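Local coordinates for autophagy protein 5 (Saccharomyces cerevisiae, PDB 2DYO) that is conjugated to the ubiquitin-like protein Atg12 and is required for autophagic vesicle formation, cytoplasm-to-vacuole transport, mitophagy and nucleophagy, at residues W147-Q150 with W151-C155; D187-E190 with I191-I195; R174-W177 with G178-I181; S161-A164 with I165-S169; L265-D268 with L269-L273. All blocks are in the same frame, centred on the assembly; numbering follows the deposited sequence.

Contact 1 of 5, residues W147-Q150 with W151-C155; sequences WFHQ and WKQVC
Helix 142-159 of the alpha-helical bundle region brings Trp147 and Trp151, one turn apart, into an offset edge-to-face pair. The edge of Trp151 faces the Trp147 ring: CD1 of Trp151 lies 3.5 Å from CE2 of Trp147, above one face but displaced toward its rim, with the planes at 70°. CG of Trp147 stands anti to the backbone N (chi1 177°), which swings its indole along the helix to where CD1 and NE1 of Trp151 come over its face. Both NE1 atoms donate to the carbonyl O of Phe276, so two buried N-H groups share one acceptor outside the helix, and Phe176 meets both rings. This aromatic face is where the bundle helix joins the chain that follows the helix 266-273 of the C-terminal ubiquitin-like domain. A polar contact forms at His149, whose carbonyl O is gripped twice by Gln153, by its backbone N at 3.3 Å and by its side-chain NE2 at 3.2 Å, the two donors arriving from opposite faces of the carbonyl plane. NE2 of Gln153 also passes 3.4 Å from CD2 of His149, the amide and imidazole planes 47° apart. Lys152, the acceptor site for Atg12, has a fully extended side chain and carries no Atg12 in this structure.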
loop_
_atom_site.group_PDB
_atom_site.type_symbol
_atom_site.label_atom_id
_atom_site.label_comp_id
_atom_site.label_asym_id
_atom_site.label_seq_id
_atom_site.Cartn_x
_atom_site.Cartn_y
_atom_site.Cartn_z
ATOM N N TRP A 147 6.841 -8.175 -5.146
ATOM C CA TRP A 147 7.429 -7.181 -4.255
ATOM C C TRP A 147 8.943 -7.060 -4.430
ATOM O O TRP A 147 9.489 -5.953 -4.473
ATOM C CB TRP A 147 7.107 -7.552 -2.813
ATOM C CG TRP A 147 7.719 -6.647 -1.798
ATOM C CD1 TRP A 147 7.280 -5.408 -1.426
ATOM C CD2 TRP A 147 8.855 -6.936 -0.979
ATOM N NE1 TRP A 147 8.075 -4.909 -0.416
ATOM C CE2 TRP A 147 9.052 -5.827 -0.129
ATOM C CE3 TRP A 147 9.735 -8.026 -0.888
ATOM C CZ2 TRP A 147 10.082 -5.782 0.814
ATOM C CZ3 TRP A 147 10.759 -7.982 0.049
ATOM C CH2 TRP A 147 10.925 -6.865 0.885
ATOM N N PHE A 148 9.629 -8.194 -4.528
ATOM C CA PHE A 148 11.077 -8.146 -4.697
ATOM C C PHE A 148 11.419 -7.529 -6.053
ATOM O O PHE A 148 12.427 -6.829 -6.190
ATOM C CB PHE A 148 11.687 -9.546 -4.563
ATOM C CG PHE A 148 13.185 -9.551 -4.596
ATOM C CD1 PHE A 148 13.867 -9.654 -5.802
ATOM C CD2 PHE A 148 13.913 -9.386 -3.425
ATOM C CE1 PHE A 148 15.259 -9.596 -5.841
ATOM C CE2 PHE A 148 15.305 -9.327 -3.452
ATOM C CZ PHE A 148 15.976 -9.428 -4.661
ATOM N N HIS A 149 10.566 -7.767 -7.048
ATOM C CA HIS A 149 10.777 -7.205 -8.378
ATOM C C HIS A 149 10.581 -5.685 -8.319
ATOM O O HIS A 149 11.174 -4.935 -9.104
ATOM C CB HIS A 149 9.804 -7.828 -9.385
ATOM C CG HIS A 149 10.100 -7.466 -10.806
ATOM N ND1 HIS A 149 11.223 -7.913 -11.467
ATOM C CD2 HIS A 149 9.443 -6.664 -11.678
ATOM C CE1 HIS A 149 11.247 -7.401 -12.685
ATOM N NE2 HIS A 149 10.179 -6.639 -12.838
ATOM N N GLN A 150 9.744 -5.235 -7.387
ATOM C CA GLN A 150 9.509 -3.806 -7.196
ATOM C C GLN A 150 10.816 -3.197 -6.685
ATOM O O GLN A 150 11.273 -2.167 -7.179
ATOM C CB GLN A 150 8.412 -3.560 -6.150
ATOM C CG GLN A 150 6.972 -3.758 -6.617
ATOM C CD GLN A 150 6.574 -2.799 -7.722
ATOM O OE1 GLN A 150 6.903 -3.008 -8.892
ATOM N NE2 GLN A 150 5.872 -1.732 -7.356
ATOM N N TRP A 151 11.417 -3.846 -5.692
ATOM C CA TRP A 151 12.658 -3.340 -5.124
ATOM C C TRP A 151 13.832 -3.392 -6.079
ATOM O O TRP A 151 14.747 -2.585 -5.988
ATOM C CB TRP A 151 13.001 -4.063 -3.821
ATOM C CG TRP A 151 12.356 -3.427 -2.628
ATOM C CD1 TRP A 151 11.211 -3.827 -1.998
ATOM C CD2 TRP A 151 12.790 -2.238 -1.959
ATOM N NE1 TRP A 151 10.904 -2.957 -0.977
ATOM C CE2 TRP A 151 11.856 -1.972 -0.934
ATOM C CE3 TRP A 151 13.881 -1.367 -2.128
ATOM C CZ2 TRP A 151 11.978 -0.868 -0.077
ATOM C CZ3 TRP A 151 14.001 -0.271 -1.274
ATOM C CH2 TRP A 151 13.053 -0.034 -0.264
ATOM N N LYS A 152 13.810 -4.352 -7.002
ATOM C CA LYS A 152 14.888 -4.453 -7.980
ATOM C C LYS A 152 14.841 -3.221 -8.893
ATOM O O LYS A 152 15.872 -2.637 -9.230
ATOM C CB LYS A 152 14.746 -5.738 -8.793
ATOM C CG LYS A 152 15.947 -6.058 -9.656
ATOM C CD LYS A 152 15.736 -7.361 -10.450
ATOM C CE LYS A 152 16.907 -7.623 -11.396
ATOM N NZ LYS A 152 16.682 -8.859 -12.200
ATOM N N GLN A 153 13.637 -2.820 -9.289
ATOM C CA GLN A 153 13.483 -1.640 -10.138
ATOM C C GLN A 153 13.921 -0.403 -9.343
ATOM O O GLN A 153 14.618 0.474 -9.853
ATOM C CB GLN A 153 12.022 -1.451 -10.555
ATOM C CG GLN A 153 11.433 -2.558 -11.396
ATOM C CD GLN A 153 9.930 -2.395 -11.579
ATOM O OE1 GLN A 153 9.463 -1.428 -12.194
ATOM N NE2 GLN A 153 9.162 -3.339 -11.034
ATOM N N VAL A 154 13.486 -0.341 -8.088
ATOM C CA VAL A 154 13.826 0.778 -7.216
ATOM C C VAL A 154 15.340 0.922 -7.080
ATOM O O VAL A 154 15.874 2.015 -7.227
ATOM C CB VAL A 154 13.187 0.609 -5.813
ATOM C CG1 VAL A 154 13.761 1.623 -4.840
ATOM C CG2 VAL A 154 11.679 0.787 -5.919
ATOM N N CYS A 155 16.032 -0.185 -6.823
ATOM C CA CYS A 155 17.487 -0.148 -6.683
ATOM C C CYS A 155 18.111 0.477 -7.929
ATOM O O CYS A 155 18.969 1.362 -7.837
ATOM C CB CYS A 155 18.036 -1.565 -6.475
ATOM S SG CYS A 155 19.830 -1.682 -6.236
#

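Contact 2 of 5, residues D187-E190 with I191-I195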
loop_
_atom_site.group_PDB
_atom_site.type_symbol
_atom_site.label_atom_id
_atom_site.label_comp_id
_atom_site.label_asym_id
_atom_site.label_seq_id
_atom_site.Cartn_x
_atom_site.Cartn_y
_atom_site.Cartn_z
ATOM N N ASP A 187 14.498 -5.392 10.986
ATOM C CA ASP A 187 14.979 -6.106 9.814
ATOM C C ASP A 187 14.656 -5.332 8.538
ATOM O O ASP A 187 15.493 -5.220 7.646
ATOM C CB ASP A 187 14.358 -7.499 9.734
ATOM C CG ASP A 187 14.897 -8.446 10.795
ATOM O OD1 ASP A 187 14.453 -9.610 10.817
ATOM O OD2 ASP A 187 15.759 -8.029 11.599
ATOM N N PHE A 188 13.444 -4.793 8.453
ATOM C CA PHE A 188 13.057 -4.048 7.258
ATOM C C PHE A 188 13.977 -2.855 7.023
ATOM O O PHE A 188 14.482 -2.658 5.919
ATOM C CB PHE A 188 11.603 -3.573 7.356
ATOM C CG PHE A 188 11.122 -2.882 6.113
ATOM C CD1 PHE A 188 11.393 -1.534 5.904
ATOM C CD2 PHE A 188 10.471 -3.599 5.116
ATOM C CE1 PHE A 188 11.029 -0.910 4.715
ATOM C CE2 PHE A 188 10.104 -2.983 3.920
ATOM C CZ PHE A 188 10.383 -1.638 3.721
ATOM N N ILE A 189 14.191 -2.059 8.064
ATOM C CA ILE A 189 15.063 -0.892 7.962
ATOM C C ILE A 189 16.483 -1.309 7.582
ATOM O O ILE A 189 17.141 -0.659 6.769
ATOM C CB ILE A 189 15.116 -0.127 9.301
ATOM C CG1 ILE A 189 13.790 0.601 9.539
ATOM C CG2 ILE A 189 16.299 0.833 9.309
ATOM C CD1 ILE A 189 13.479 1.676 8.507
ATOM N N GLU A 190 16.946 -2.402 8.174
ATOM C CA GLU A 190 18.285 -2.901 7.912
ATOM C C GLU A 190 18.518 -3.214 6.444
ATOM O O GLU A 190 19.473 -2.722 5.839
ATOM C CB GLU A 190 18.549 -4.159 8.743
ATOM C CG GLU A 190 19.983 -4.653 8.663
ATOM C CD GLU A 190 20.216 -5.900 9.495
ATOM O OE1 GLU A 190 19.967 -7.017 8.990
ATOM O OE2 GLU A 190 20.637 -5.756 10.662
ATOM N N ILE A 191 17.646 -4.030 5.863
ATOM C CA ILE A 191 17.817 -4.405 4.466
ATOM C C ILE A 191 17.497 -3.291 3.469
ATOM O O ILE A 191 18.240 -3.093 2.504
ATOM C CB ILE A 191 16.979 -5.655 4.119
ATOM C CG1 ILE A 191 17.324 -6.790 5.083
ATOM C CG2 ILE A 191 17.272 -6.106 2.698
ATOM C CD1 ILE A 191 18.786 -7.178 5.071
ATOM N N SER A 192 16.406 -2.560 3.690
ATOM C CA SER A 192 16.046 -1.488 2.760
ATOM C C SER A 192 17.169 -0.459 2.657
ATOM O O SER A 192 17.482 0.029 1.567
ATOM C CB SER A 192 14.725 -0.817 3.175
ATOM O OG SER A 192 14.760 -0.306 4.499
ATOM N N ASN A 193 17.792 -0.141 3.785
ATOM C CA ASN A 193 18.890 0.818 3.782
ATOM C C ASN A 193 20.101 0.277 3.021
ATOM O O ASN A 193 20.790 1.024 2.331
ATOM C CB ASN A 193 19.275 1.180 5.217
ATOM C CG ASN A 193 18.348 2.222 5.820
ATOM O OD1 ASN A 193 18.356 2.456 7.027
ATOM N ND2 ASN A 193 17.547 2.861 4.971
ATOM N N LYS A 194 20.346 -1.025 3.139
ATOM C CA LYS A 194 21.465 -1.665 2.452
ATOM C C LYS A 194 21.339 -1.573 0.941
ATOM O O LYS A 194 22.342 -1.462 0.237
ATOM C CB LYS A 194 21.563 -3.148 2.819
ATOM C CG LYS A 194 22.075 -3.448 4.204
ATOM C CD LYS A 194 22.452 -4.923 4.316
ATOM C CE LYS A 194 23.473 -5.311 3.248
ATOM N NZ LYS A 194 23.956 -6.714 3.400
ATOM N N ILE A 195 20.107 -1.646 0.445
ATOM C CA ILE A 195 19.855 -1.583 -0.989
ATOM C C ILE A 195 20.257 -0.224 -1.531
ATOM O O ILE A 195 20.723 -0.115 -2.664
ATOM C CB ILE A 195 18.365 -1.831 -1.309
ATOM C CG1 ILE A 195 17.973 -3.246 -0.884
ATOM C CG2 ILE A 195 18.114 -1.633 -2.803
ATOM C CD1 ILE A 195 16.517 -3.577 -1.112
#
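Phe188 O takes two bonds from Ser192, one from the backbone N at 2.9 Å and one from OG at 2.8 Å. The N-H points nearly along the C=O axis, whereas the hydroxyl comes in from a position tilted 32° from the carbonyl plane. OG can reach back because it sits between the backbone N and the carbonyl carbon (chi1 57°), which turns it toward the preceding turn. One residue earlier, Ile191 N meets Asp187 O at 3.0 Å in a nearly straight bond. Asn193 N binds Ile189 O at 3.1 Å, while the bond from Lys194 N to Glu190 O is weak. The ammonium end of Lys194 is turned to Glu172, its salt-bridge partner on helix 170-182.

CE1 of the Phe188 ring lies 3.8 Å from OG of Ser192, an oblique approach. Ile189 and Asn193 run alongside each other, CG2 of the isoleucine 3.5 Å from OD1 of the asparagine, and both also touch Lys8 of helix 4-12. Phe188 itself meets the rings of Trp12 and Phe176, and Ile191 packs on Phe176. The i to i+4 bonds and the serine back-bond are alpha-helical; buried Phe188, Ile191 and Ser192 against exposed Glu190 and Lys194 make helix 185-195 an amphipathic member of the alpha-helical bundle region.

Contact 3 of 5, residues R174-W177 with G178-I181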
loop_
_atom_site.group_PDB
_atom_site.type_symbol
_atom_site.label_atom_id
_atom_site.label_comp_id
_atom_site.label_asym_id
_atom_site.label_seq_id
_atom_site.Cartn_x
_atom_site.Cartn_y
_atom_site.Cartn_z
ATOM N N ARG A 174 15.055 -13.094 1.654
ATOM C CA ARG A 174 13.893 -13.757 2.231
ATOM C C ARG A 174 13.542 -13.083 3.538
ATOM O O ARG A 174 12.371 -12.908 3.868
ATOM C CB ARG A 174 14.203 -15.232 2.483
ATOM C CG ARG A 174 14.965 -15.857 1.356
ATOM C CD ARG A 174 14.131 -16.829 0.574
ATOM N NE ARG A 174 14.186 -18.163 1.159
ATOM C CZ ARG A 174 14.118 -19.281 0.447
ATOM N NH1 ARG A 174 13.992 -19.214 -0.871
ATOM N NH2 ARG A 174 14.193 -20.462 1.044
ATOM N N LYS A 175 14.577 -12.708 4.282
ATOM C CA LYS A 175 14.423 -12.045 5.572
ATOM C C LYS A 175 13.774 -10.672 5.366
ATOM O O LYS A 175 13.003 -10.199 6.201
ATOM C CB LYS A 175 15.802 -11.884 6.223
ATOM C CG LYS A 175 15.816 -11.293 7.624
ATOM C CD LYS A 175 17.262 -11.077 8.071
ATOM C CE LYS A 175 17.360 -10.568 9.496
ATOM N NZ LYS A 175 18.779 -10.338 9.895
ATOM N N PHE A 176 14.105 -10.040 4.246
ATOM C CA PHE A 176 13.563 -8.728 3.908
ATOM C C PHE A 176 12.041 -8.870 3.764
ATOM O O PHE A 176 11.283 -8.180 4.442
ATOM C CB PHE A 176 14.211 -8.233 2.606
ATOM C CG PHE A 176 13.943 -6.779 2.292
ATOM C CD1 PHE A 176 13.622 -5.872 3.298
ATOM C CD2 PHE A 176 14.029 -6.318 0.981
ATOM C CE1 PHE A 176 13.387 -4.525 3.000
ATOM C CE2 PHE A 176 13.797 -4.977 0.670
ATOM C CZ PHE A 176 13.475 -4.079 1.681
ATOM N N TRP A 177 11.599 -9.784 2.902
ATOM C CA TRP A 177 10.166 -10.011 2.709
ATOM C C TRP A 177 9.530 -10.465 4.015
ATOM O O TRP A 177 8.424 -10.052 4.362
ATOM C CB TRP A 177 9.919 -11.086 1.648
ATOM C CG TRP A 177 8.470 -11.514 1.577
ATOM C CD1 TRP A 177 7.952 -12.734 1.910
ATOM C CD2 TRP A 177 7.360 -10.704 1.177
ATOM N NE1 TRP A 177 6.587 -12.733 1.740
ATOM C CE2 TRP A 177 6.197 -11.499 1.290
ATOM C CE3 TRP A 177 7.235 -9.382 0.730
ATOM C CZ2 TRP A 177 4.924 -11.013 0.973
ATOM C CZ3 TRP A 177 5.966 -8.899 0.415
ATOM C CH2 TRP A 177 4.832 -9.713 0.537
ATOM N N GLY A 178 10.242 -11.325 4.735
ATOM C CA GLY A 178 9.737 -11.845 5.987
ATOM C C GLY A 178 9.337 -10.779 6.985
ATOM O O GLY A 178 8.336 -10.927 7.686
ATOM N N SER A 179 10.118 -9.704 7.049
ATOM C CA SER A 179 9.840 -8.612 7.975
ATOM C C SER A 179 8.482 -7.975 7.700
ATOM O O SER A 179 7.862 -7.426 8.604
ATOM C CB SER A 179 10.924 -7.540 7.875
ATOM O OG SER A 179 10.880 -6.902 6.612
ATOM N N VAL A 180 8.030 -8.037 6.450
ATOM C CA VAL A 180 6.733 -7.466 6.085
ATOM C C VAL A 180 5.587 -8.250 6.729
ATOM O O VAL A 180 4.572 -7.674 7.125
ATOM C CB VAL A 180 6.518 -7.477 4.556
ATOM C CG1 VAL A 180 5.143 -6.894 4.225
ATOM C CG2 VAL A 180 7.620 -6.672 3.865
ATOM N N ILE A 181 5.757 -9.566 6.826
ATOM C CA ILE A 181 4.735 -10.425 7.413
ATOM C C ILE A 181 4.784 -10.365 8.935
ATOM O O ILE A 181 3.752 -10.227 9.594
ATOM C CB ILE A 181 4.920 -11.901 6.985
ATOM C CG1 ILE A 181 4.994 -12.010 5.459
ATOM C CG2 ILE A 181 3.768 -12.737 7.523
ATOM C CD1 ILE A 181 3.726 -11.599 4.739
#
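Ser179 and Phe176 mark the tight side of this turn of helix 170-182. OG of Ser179 donates a hydrogen bond to O of Phe176 at 2.6 Å, in the carbonyl plane, with the serine torsion (chi1 67°) directing the hydroxyl back along the helix. Gly178 N donates to Arg174 O at 2.8 Å, a close approach that the lack of a side chain at Gly178 suits. Ser179 N keeps the i to i+4 pattern with Lys175 O; at Val180 the bond is i to i+3, N to Trp177 O at 2.9 Å, the donor standing 54° out of the carbonyl plane.

The Trp177 indole makes the looser apolar part. It has CG anti to the backbone N (chi1 171°), which carries the ring along the helix toward residues one turn later. There CE3 passes 4.2 Å from CG2 of Val180, and CZ2 lies 4.0 Å from CD1 of Ile181, the side chains meeting at a slant. Replacing Trp177 by an alanine would probably leave those two methyl groups without their aromatic neighbour and strip Trp147 of a ring partner. Arg174 and Lys175, by contrast, are exposed and turn away, Lys175 making a long, weak ion pair with Glu190.

Phe176 meets Trp147, Trp151 and Phe188, while Ile181 also packs on the backbone of a neighbouring protein chain. One face buried in aromatic rings and another carrying basic side chains define an amphipathic helix of the alpha-helical bundle region.

Contact 4 of 5, residues S161-A164 with I165-S169; sequences SSKA and IMSLS
Ser162, just before the short helix 163-166, and Met166 within it are joined by the regular i to i+4 bond of this single turn in the alpha-helical bundle region: Met166 N donates to Ser162 O at 3.2 Å, with an N-H...O angle of 154°. Ser162 occupies the N-cap position, but its hydroxyl makes no capping bond; OG instead lies 3.9 Å from CG of Met166. The same carbonyl O of Ser162 is also approached by carbon, CG of Met166 at 3.1 Å and CG2 of Ile165 at 3.2 Å, so apolar groups crowd round an acceptor whose N-H partner is Met166.

Lys163 O is served twice by Ser167. The hydroxyl OG donates at 2.9 Å from above the carbonyl plane, 37° out of it, and the backbone N adds a weak bond at 3.1 Å. With OG beside its own backbone N (chi1 -64°), both donors of Ser167 face the same oxygen, so Lys163 O has a side-chain and a weak backbone donor from one residue. Leu168 N then makes a weak bond to Ile165 O.

Away from these bonds, Ile165 packs on Phe148 and Trp151 of helix 142-159 and Ala164 touches Cys155, while Leu168 reaches Ile191 and Lys194 of helix 185-195. Ser169, the N-cap residue of the following helix 170-182, is satisfied beyond the turn: its OG accepts from the backbone N of Glu172.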
loop_
_atom_site.group_PDB
_atom_site.type_symbol
_atom_site.label_atom_id
_atom_site.label_comp_id
_atom_site.label_asym_id
_atom_site.label_seq_id
_atom_site.Cartn_x
_atom_site.Cartn_y
_atom_site.Cartn_z
ATOM N N SER A 161 22.011 1.192 -11.026
ATOM C CA SER A 161 22.247 -0.230 -11.266
ATOM C C SER A 161 21.530 -1.024 -10.181
ATOM O O SER A 161 21.161 -0.478 -9.140
ATOM C CB SER A 161 23.745 -0.560 -11.226
ATOM O OG SER A 161 24.218 -0.636 -9.893
ATOM N N SER A 162 21.338 -2.315 -10.426
ATOM C CA SER A 162 20.659 -3.173 -9.465
ATOM C C SER A 162 21.666 -4.011 -8.688
ATOM O O SER A 162 21.305 -5.010 -8.070
ATOM C CB SER A 162 19.681 -4.096 -10.193
ATOM O OG SER A 162 20.370 -4.919 -11.117
ATOM N N LYS A 163 22.925 -3.593 -8.705
ATOM C CA LYS A 163 23.976 -4.334 -8.019
ATOM C C LYS A 163 23.774 -4.525 -6.517
ATOM O O LYS A 163 23.976 -5.623 -5.994
ATOM C CB LYS A 163 25.330 -3.670 -8.274
ATOM C CG LYS A 163 26.495 -4.431 -7.669
ATOM C CD LYS A 163 27.820 -4.006 -8.273
ATOM C CE LYS A 163 28.950 -4.897 -7.776
ATOM N NZ LYS A 163 30.248 -4.561 -8.420
ATOM N N ALA A 164 23.380 -3.462 -5.823
ATOM C CA ALA A 164 23.176 -3.531 -4.382
ATOM C C ALA A 164 22.196 -4.615 -3.939
ATOM O O ALA A 164 22.453 -5.332 -2.969
ATOM C CB ALA A 164 22.712 -2.177 -3.859
ATOM N N ILE A 165 21.074 -4.739 -4.640
ATOM C CA ILE A 165 20.076 -5.732 -4.259
ATOM C C ILE A 165 20.445 -7.146 -4.704
ATOM O O ILE A 165 20.111 -8.119 -4.030
ATOM C CB ILE A 165 18.666 -5.358 -4.807
ATOM C CG1 ILE A 165 17.606 -6.262 -4.171
ATOM C CG2 ILE A 165 18.633 -5.474 -6.322
ATOM C CD1 ILE A 165 16.184 -5.960 -4.635
ATOM N N MET A 166 21.144 -7.259 -5.826
ATOM C CA MET A 166 21.549 -8.568 -6.332
ATOM C C MET A 166 22.661 -9.173 -5.481
ATOM O O MET A 166 22.909 -10.379 -5.532
ATOM C CB MET A 166 22.017 -8.451 -7.783
ATOM C CG MET A 166 20.937 -7.985 -8.741
ATOM S SD MET A 166 19.582 -9.164 -8.913
ATOM C CE MET A 166 18.411 -8.577 -7.717
ATOM N N SER A 167 23.318 -8.332 -4.690
ATOM C CA SER A 167 24.412 -8.775 -3.835
ATOM C C SER A 167 23.962 -9.294 -2.479
ATOM O O SER A 167 24.773 -9.807 -1.710
ATOM C CB SER A 167 25.416 -7.638 -3.639
ATOM O OG SER A 167 26.011 -7.290 -4.877
ATOM N N LEU A 168 22.677 -9.152 -2.172
ATOM C CA LEU A 168 22.165 -9.649 -0.900
ATOM C C LEU A 168 22.206 -11.173 -0.965
ATOM O O LEU A 168 22.100 -11.744 -2.047
ATOM C CB LEU A 168 20.716 -9.202 -0.693
ATOM C CG LEU A 168 20.401 -7.710 -0.573
ATOM C CD1 LEU A 168 18.885 -7.530 -0.429
ATOM C CD2 LEU A 168 21.118 -7.124 0.623
ATOM N N SER A 169 22.371 -11.834 0.176
ATOM C CA SER A 169 22.375 -13.292 0.175
ATOM C C SER A 169 20.923 -13.704 -0.042
ATOM O O SER A 169 20.007 -12.913 0.204
ATOM C CB SER A 169 22.873 -13.848 1.511
ATOM O OG SER A 169 21.930 -13.658 2.550
#

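Contact 5 of 5, residues L265-D268 with L269-L273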
loop_
_atom_site.group_PDB
_atom_site.type_symbol
_atom_site.label_atom_id
_atom_site.label_comp_id
_atom_site.label_asym_id
_atom_site.label_seq_id
_atom_site.Cartn_x
_atom_site.Cartn_y
_atom_site.Cartn_z
ATOM N N LEU A 265 10.549 19.261 -0.249
ATOM C CA LEU A 265 11.643 18.756 -1.080
ATOM C C LEU A 265 11.376 17.303 -1.464
ATOM O O LEU A 265 11.077 16.470 -0.605
ATOM C CB LEU A 265 12.969 18.838 -0.320
ATOM C CG LEU A 265 13.515 20.237 -0.028
ATOM C CD1 LEU A 265 14.688 20.148 0.954
ATOM C CD2 LEU A 265 13.952 20.888 -1.332
ATOM N N LEU A 266 11.498 16.999 -2.752
ATOM C CA LEU A 266 11.250 15.648 -3.246
ATOM C C LEU A 266 12.159 14.593 -2.617
ATOM O O LEU A 266 11.706 13.497 -2.296
ATOM C CB LEU A 266 11.382 15.611 -4.775
ATOM C CG LEU A 266 10.950 14.308 -5.454
ATOM C CD1 LEU A 266 9.484 14.026 -5.138
ATOM C CD2 LEU A 266 11.159 14.423 -6.963
ATOM N N TYR A 267 13.439 14.903 -2.441
ATOM C CA TYR A 267 14.342 13.928 -1.829
ATOM C C TYR A 267 13.857 13.587 -0.424
ATOM O O TYR A 267 13.822 12.420 -0.038
ATOM C CB TYR A 267 15.772 14.467 -1.738
ATOM C CG TYR A 267 16.652 13.621 -0.842
ATOM C CD1 TYR A 267 17.029 12.333 -1.220
ATOM C CD2 TYR A 267 17.049 14.082 0.412
ATOM C CE1 TYR A 267 17.779 11.522 -0.367
ATOM C CE2 TYR A 267 17.797 13.282 1.272
ATOM C CZ TYR A 267 18.158 12.004 0.876
ATOM O OH TYR A 267 18.898 11.211 1.727
ATOM N N ASP A 268 13.498 14.617 0.339
ATOM C CA ASP A 268 12.999 14.419 1.697
ATOM C C ASP A 268 11.739 13.568 1.681
ATOM O O ASP A 268 11.616 12.600 2.435
ATOM C CB ASP A 268 12.677 15.763 2.352
ATOM C CG ASP A 268 13.822 16.293 3.177
ATOM O OD1 ASP A 268 14.216 15.609 4.146
ATOM O OD2 ASP A 268 14.327 17.391 2.860
ATOM N N LEU A 269 10.799 13.940 0.818
ATOM C CA LEU A 269 9.544 13.215 0.710
ATOM C C LEU A 269 9.818 11.740 0.427
ATOM O O LEU A 269 9.320 10.862 1.131
ATOM C CB LEU A 269 8.679 13.818 -0.397
ATOM C CG LEU A 269 7.246 13.292 -0.500
ATOM C CD1 LEU A 269 6.517 13.486 0.825
ATOM C CD2 LEU A 269 6.531 14.016 -1.618
ATOM N N TYR A 270 10.618 11.463 -0.597
ATOM C CA TYR A 270 10.931 10.078 -0.928
ATOM C C TYR A 270 11.631 9.339 0.211
ATOM O O TYR A 270 11.162 8.303 0.679
ATOM C CB TYR A 270 11.830 9.987 -2.160
ATOM C CG TYR A 270 12.218 8.550 -2.452
ATOM C CD1 TYR A 270 11.330 7.691 -3.097
ATOM C CD2 TYR A 270 13.426 8.022 -1.983
ATOM C CE1 TYR A 270 11.629 6.339 -3.262
ATOM C CE2 TYR A 270 13.735 6.663 -2.141
ATOM C CZ TYR A 270 12.827 5.829 -2.781
ATOM O OH TYR A 270 13.104 4.488 -2.922
ATOM N N SER A 271 12.759 9.877 0.658
ATOM C CA SER A 271 13.534 9.220 1.701
ATOM C C SER A 271 12.766 8.934 2.982
ATOM O O SER A 271 13.089 7.990 3.694
ATOM C CB SER A 271 14.789 10.038 2.028
ATOM O OG SER A 271 14.447 11.245 2.674
ATOM N N LYS A 272 11.736 9.722 3.263
ATOM C CA LYS A 272 10.969 9.539 4.488
ATOM C C LYS A 272 9.598 8.898 4.337
ATOM O O LYS A 272 9.197 8.077 5.168
ATOM C CB LYS A 272 10.834 10.888 5.201
ATOM C CG LYS A 272 12.166 11.406 5.718
ATOM C CD LYS A 272 12.091 12.851 6.181
ATOM C CE LYS A 272 13.441 13.288 6.744
ATOM N NZ LYS A 272 13.543 14.758 6.911
ATOM N N LEU A 273 8.878 9.266 3.284
ATOM C CA LEU A 273 7.540 8.732 3.089
ATOM C C LEU A 273 7.340 7.651 2.022
ATOM O O LEU A 273 6.202 7.275 1.734
ATOM C CB LEU A 273 6.571 9.896 2.845
ATOM C CG LEU A 273 5.926 10.492 4.104
ATOM C CD1 LEU A 273 6.971 10.741 5.186
ATOM C CD2 LEU A 273 5.197 11.772 3.740
#
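Asp268 and Lys272 run alongside each other one turn apart on helix 266-273 and close a salt bridge: NZ of Lys272 lies 3.0 Å from OD1 of Asp268. The ammonium group meets that oxygen on its anti side, 35° out of the carboxylate plane. An extended lysine chain, with CG beside its own backbone N (chi1 -67°), runs back over the previous turn, bringing CE within 3.6 Å of the same OD1. The backbones are paired as well, Lys272 N donating to Asp268 O at 3.0 Å. NZ has a second partner, an acidic side chain of another protein chain; a methionine in place of Lys272 would probably leave both carboxylates without their positive mate.

Leu269 fills the buried side, and its N bonds to Leu265 O at 2.9 Å. Ser271 N binds Tyr267 O at 2.8 Å, while CB of Ser271 sits over one face of the Tyr267 ring, 4.1 Å from CZ. Arg199 meets that ring as a cation-pi partner.

Within the C-terminal ubiquitin-like domain, Leu269 and Tyr270 pack on Leu280 of strand 280-286. Beyond it, Lys272 and Leu273 reach the N-terminal helix 4-12, and Tyr270 touches Val154 and Leu158 of the bundle helix 142-159.

How the contacts relate
Each contact is local, joining consecutive segments, so none encloses an intervening loop; the five follow in series along the chain, with no nesting or crossing. From the N terminus the order is contact 1 on helix 142-159, contact 4 on helix 163-166, contact 3 on helix 170-182, contact 2 on helix 185-195, then contact 5 on helix 266-273. The first four lie in the alpha-helical bundle region. Contact 1 touches all the others; contact 2 also touches 3 and 4, whereas contacts 3 and 4 stay about 5 Å apart at nearest atoms. Contact 5, in the C-terminal ubiquitin-like domain, meets the bundle through Val154 CG1 and Tyr270 OH, 3.5 Å apart.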